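Local coordinates for oxidase/hydroxylase (Streptomyces hygroscopicus subsp. hygroscopicus, PDB 4XCB), which probably acts as a 2-oxoglutarate-dependent, metal-binding dioxygenase, and binds hygromycin B beside the metal and 2-oxoglutarate in a double-stranded beta-helix fold, at residues F232-L238 / A248-D252. Numbering follows the deposited sequence.
Sequences FTEWREL and AGYVD. With HY0 (hygromycin b variant), chain G.
Tyr-250 lies against Trp-235 where a single parallel beta bridge, Glu-237 with Tyr-250, joins two segments of the loop region after strand 220-229 of the double-stranded beta-helix, showing how loops can build part of a ligand pocket outside the core strands. The bridge has two backbone bonds: Tyr-250 N reaches Arg-236 O at 2.9 Å, and Leu-238 N meets Tyr-250 O at 3.0 Å. On the buried side, the Tyr-250 ring takes Trp-235 CD1 over one face, 3.6 Å from its own CD1. With CG anti to the carbonyl carbon (chi1 -66°), the phenol runs back along 232-238, and its OH donates to Thr-233 O at 2.7 Å, in the carbonyl plane. This bond fixes the ring's far end, beside which lies Phe-232; Phe-231 of the second subunit also meets the Tyr-250 ring. The outer side is looser: the extended Arg-236 chain is exposed and lays its guanidinium face over Ala-248 O, without a hydrogen bond. Toward hygromycin B the indole presents its opposite face from Glu-237 N to sugar carbon C26, while Glu-237 OE2 accepts from N9. Hydroxyl O35 is gripped twice, accepting the N-H of Trp-235 NE1 at 2.8 Å and donating to Asp-252 OD1 at 2.6 Å.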
loop_
_atom_site.group_PDB
_atom_site.type_symbol
_atom_site.label_atom_id
_atom_site.label_comp_id
_atom_site.label_asym_id
_atom_site.label_seq_id
_atom_site.Cartn_x
_atom_site.Cartn_y
_atom_site.Cartn_z
ATOM N N PHE A 232 -21.016 -4.107 -6.159
ATOM C CA PHE A 232 -21.221 -2.721 -6.583
ATOM C C PHE A 232 -22.637 -2.551 -7.119
ATOM O O PHE A 232 -23.163 -3.454 -7.775
ATOM C CB PHE A 232 -20.218 -2.296 -7.669
ATOM C CG PHE A 232 -18.917 -1.749 -7.131
ATOM C CD1 PHE A 232 -18.393 -2.195 -5.931
ATOM C CD2 PHE A 232 -18.208 -0.806 -7.860
ATOM C CE1 PHE A 232 -17.186 -1.689 -5.456
ATOM C CE2 PHE A 232 -17.009 -0.309 -7.396
ATOM C CZ PHE A 232 -16.498 -0.744 -6.205
ATOM N N THR A 233 -23.260 -1.410 -6.833
ATOM C CA THR A 233 -24.557 -1.096 -7.435
ATOM C C THR A 233 -24.403 -0.618 -8.882
ATOM O O THR A 233 -23.347 -0.107 -9.276
ATOM C CB THR A 233 -25.323 -0.008 -6.649
ATOM O OG1 THR A 233 -24.559 1.205 -6.618
ATOM C CG2 THR A 233 -25.639 -0.459 -5.244
ATOM N N GLU A 234 -25.461 -0.765 -9.682
ATOM C CA GLU A 234 -25.412 -0.247 -11.047
ATOM C C GLU A 234 -25.183 1.257 -10.982
ATOM O O GLU A 234 -25.601 1.903 -10.017
ATOM C CB GLU A 234 -26.686 -0.594 -11.814
ATOM C CG GLU A 234 -26.736 -2.064 -12.199
ATOM C CD GLU A 234 -28.094 -2.515 -12.708
ATOM O OE1 GLU A 234 -29.028 -1.689 -12.727
ATOM O OE2 GLU A 234 -28.217 -3.704 -13.078
ATOM N N TRP A 235 -24.520 1.829 -11.986
ATOM C CA TRP A 235 -24.164 3.241 -11.867
ATOM C C TRP A 235 -25.370 4.164 -11.825
ATOM O O TRP A 235 -26.310 4.049 -12.619
ATOM C CB TRP A 235 -23.243 3.715 -12.994
ATOM C CG TRP A 235 -22.834 5.118 -12.730
ATOM C CD1 TRP A 235 -21.849 5.537 -11.882
ATOM C CD2 TRP A 235 -23.441 6.308 -13.255
ATOM N NE1 TRP A 235 -21.792 6.911 -11.864
ATOM C CE2 TRP A 235 -22.757 7.407 -12.696
ATOM C CE3 TRP A 235 -24.490 6.550 -14.148
ATOM C CZ2 TRP A 235 -23.086 8.722 -13.002
ATOM C CZ3 TRP A 235 -24.809 7.864 -14.455
ATOM C CH2 TRP A 235 -24.114 8.927 -13.882
ATOM N N ARG A 236 -25.321 5.080 -10.868
ATOM C CA ARG A 236 -26.299 6.145 -10.732
ATOM C C ARG A 236 -25.607 7.334 -10.086
ATOM O O ARG A 236 -24.785 7.156 -9.187
ATOM C CB ARG A 236 -27.489 5.682 -9.895
ATOM C CG ARG A 236 -28.377 6.801 -9.403
ATOM C CD ARG A 236 -29.384 6.286 -8.386
ATOM N NE ARG A 236 -29.949 7.379 -7.602
ATOM C CZ ARG A 236 -30.555 7.224 -6.433
ATOM N NH1 ARG A 236 -30.677 6.013 -5.902
ATOM N NH2 ARG A 236 -31.041 8.280 -5.790
ATOM N N GLU A 237 -25.904 8.538 -10.560
ATOM C CA GLU A 237 -25.333 9.733 -9.965
ATOM C C GLU A 237 -26.020 10.024 -8.637
ATOM O O GLU A 237 -27.236 9.968 -8.541
ATOM C CB GLU A 237 -25.467 10.924 -10.913
ATOM C CG GLU A 237 -24.884 12.205 -10.364
ATOM C CD GLU A 237 -24.837 13.295 -11.417
ATOM O OE1 GLU A 237 -24.594 12.969 -12.600
ATOM O OE2 GLU A 237 -25.052 14.474 -11.063
ATOM N N LEU A 238 -25.232 10.316 -7.610
ATOM C CA LEU A 238 -25.781 10.632 -6.296
ATOM C C LEU A 238 -25.039 11.833 -5.726
ATOM O O LEU A 238 -23.805 11.850 -5.686
ATOM C CB LEU A 238 -25.676 9.427 -5.366
ATOM C CG LEU A 238 -26.249 9.578 -3.961
ATOM C CD1 LEU A 238 -27.767 9.700 -4.023
ATOM C CD2 LEU A 238 -25.865 8.393 -3.104
ATOM N N ALA A 248 -28.673 4.782 -2.810
ATOM C CA ALA A 248 -27.566 4.161 -3.520
ATOM C C ALA A 248 -27.071 5.057 -4.636
ATOM O O ALA A 248 -27.831 5.825 -5.199
ATOM C CB ALA A 248 -27.990 2.815 -4.075
ATOM N N GLY A 249 -25.788 4.954 -4.930
ATOM C CA GLY A 249 -25.221 5.637 -6.069
ATOM C C GLY A 249 -23.795 6.050 -5.826
ATOM O O GLY A 249 -23.175 5.717 -4.814
ATOM N N TYR A 250 -23.284 6.805 -6.773
ATOM C CA TYR A 250 -21.882 7.182 -6.785
ATOM C C TYR A 250 -21.761 8.688 -6.598
ATOM O O TYR A 250 -22.338 9.474 -7.356
ATOM C CB TYR A 250 -21.227 6.728 -8.093
ATOM C CG TYR A 250 -21.172 5.222 -8.241
ATOM C CD1 TYR A 250 -22.331 4.480 -8.476
ATOM C CD2 TYR A 250 -19.968 4.536 -8.139
ATOM C CE1 TYR A 250 -22.290 3.104 -8.598
ATOM C CE2 TYR A 250 -19.917 3.147 -8.264
ATOM C CZ TYR A 250 -21.083 2.443 -8.510
ATOM O OH TYR A 250 -21.057 1.071 -8.624
ATOM N N VAL A 251 -21.010 9.078 -5.578
ATOM C CA VAL A 251 -20.756 10.488 -5.298
ATOM C C VAL A 251 -19.340 10.829 -5.715
ATOM O O VAL A 251 -18.375 10.437 -5.058
ATOM C CB VAL A 251 -20.950 10.827 -3.800
ATOM C CG1 VAL A 251 -20.721 12.320 -3.565
ATOM C CG2 VAL A 251 -22.336 10.411 -3.320
ATOM N N ASP A 252 -19.206 11.553 -6.825
ATOM C CA ASP A 252 -17.881 11.822 -7.361
ATOM C C ASP A 252 -17.123 12.873 -6.561
ATOM O O ASP A 252 -17.710 13.806 -6.008
ATOM C CB ASP A 252 -17.966 12.272 -8.823
ATOM C CG ASP A 252 -18.462 11.173 -9.758
ATOM O OD1 ASP A 252 -18.588 10.006 -9.328
ATOM O OD2 ASP A 252 -18.710 11.478 -10.945
HETATM C C1 HY0 G . -20.242 14.402 -11.699
HETATM C C2 HY0 G . -20.545 15.711 -11.005
HETATM C C3 HY0 G . -21.979 16.128 -11.299
HETATM C C4 HY0 G . -22.190 16.273 -12.806
HETATM C C5 HY0 G . -21.784 15.001 -13.555
HETATM C C6 HY0 G . -20.407 14.535 -13.194
HETATM N N7 HY0 G . -20.377 15.527 -9.614
HETATM O O8 HY0 G . -18.898 14.076 -11.429
HETATM N N9 HY0 G . -23.566 16.545 -13.048
HETATM C C10 HY0 G . -23.812 17.962 -12.802
HETATM O O11 HY0 G . -21.804 15.283 -14.937
HETATM C C12 HY0 G . -18.671 11.661 -14.813
HETATM C C13 HY0 G . -18.973 13.098 -14.483
HETATM O O14 HY0 G . -19.016 13.940 -15.609
HETATM C C15 HY0 G . -17.789 13.922 -16.283
HETATM C C16 HY0 G . -17.707 12.613 -17.003
HETATM C C17 HY0 G . -17.706 11.475 -15.902
HETATM O O18 HY0 G . -20.216 13.223 -13.797
HETATM C C19 HY0 G . -17.756 15.083 -17.275
HETATM O O20 HY0 G . -17.639 16.301 -16.535
HETATM O O21 HY0 G . -18.788 12.449 -17.843
HETATM O O22 HY0 G . -17.971 10.286 -16.519
HETATM C C23 HY0 G . -19.091 9.710 -15.821
HETATM C C24 HY0 G . -19.933 8.952 -16.792
HETATM C C25 HY0 G . -20.923 8.066 -16.052
HETATM C C26 HY0 G . -20.220 7.189 -15.035
HETATM C C27 HY0 G . -19.466 8.071 -14.099
HETATM O O28 HY0 G . -18.556 8.839 -14.853
HETATM O O29 HY0 G . -19.842 10.825 -15.175
HETATM O O30 HY0 G . -20.700 9.835 -17.618
HETATM O O31 HY0 G . -21.639 7.306 -16.999
HETATM O O32 HY0 G . -19.324 6.267 -15.661
HETATM C C33 HY0 G . -18.669 7.235 -13.081
HETATM C C34 HY0 G . -18.352 8.076 -11.873
HETATM O O35 HY0 G . -19.489 8.261 -11.055
HETATM N N36 HY0 G . -17.443 6.852 -13.676
#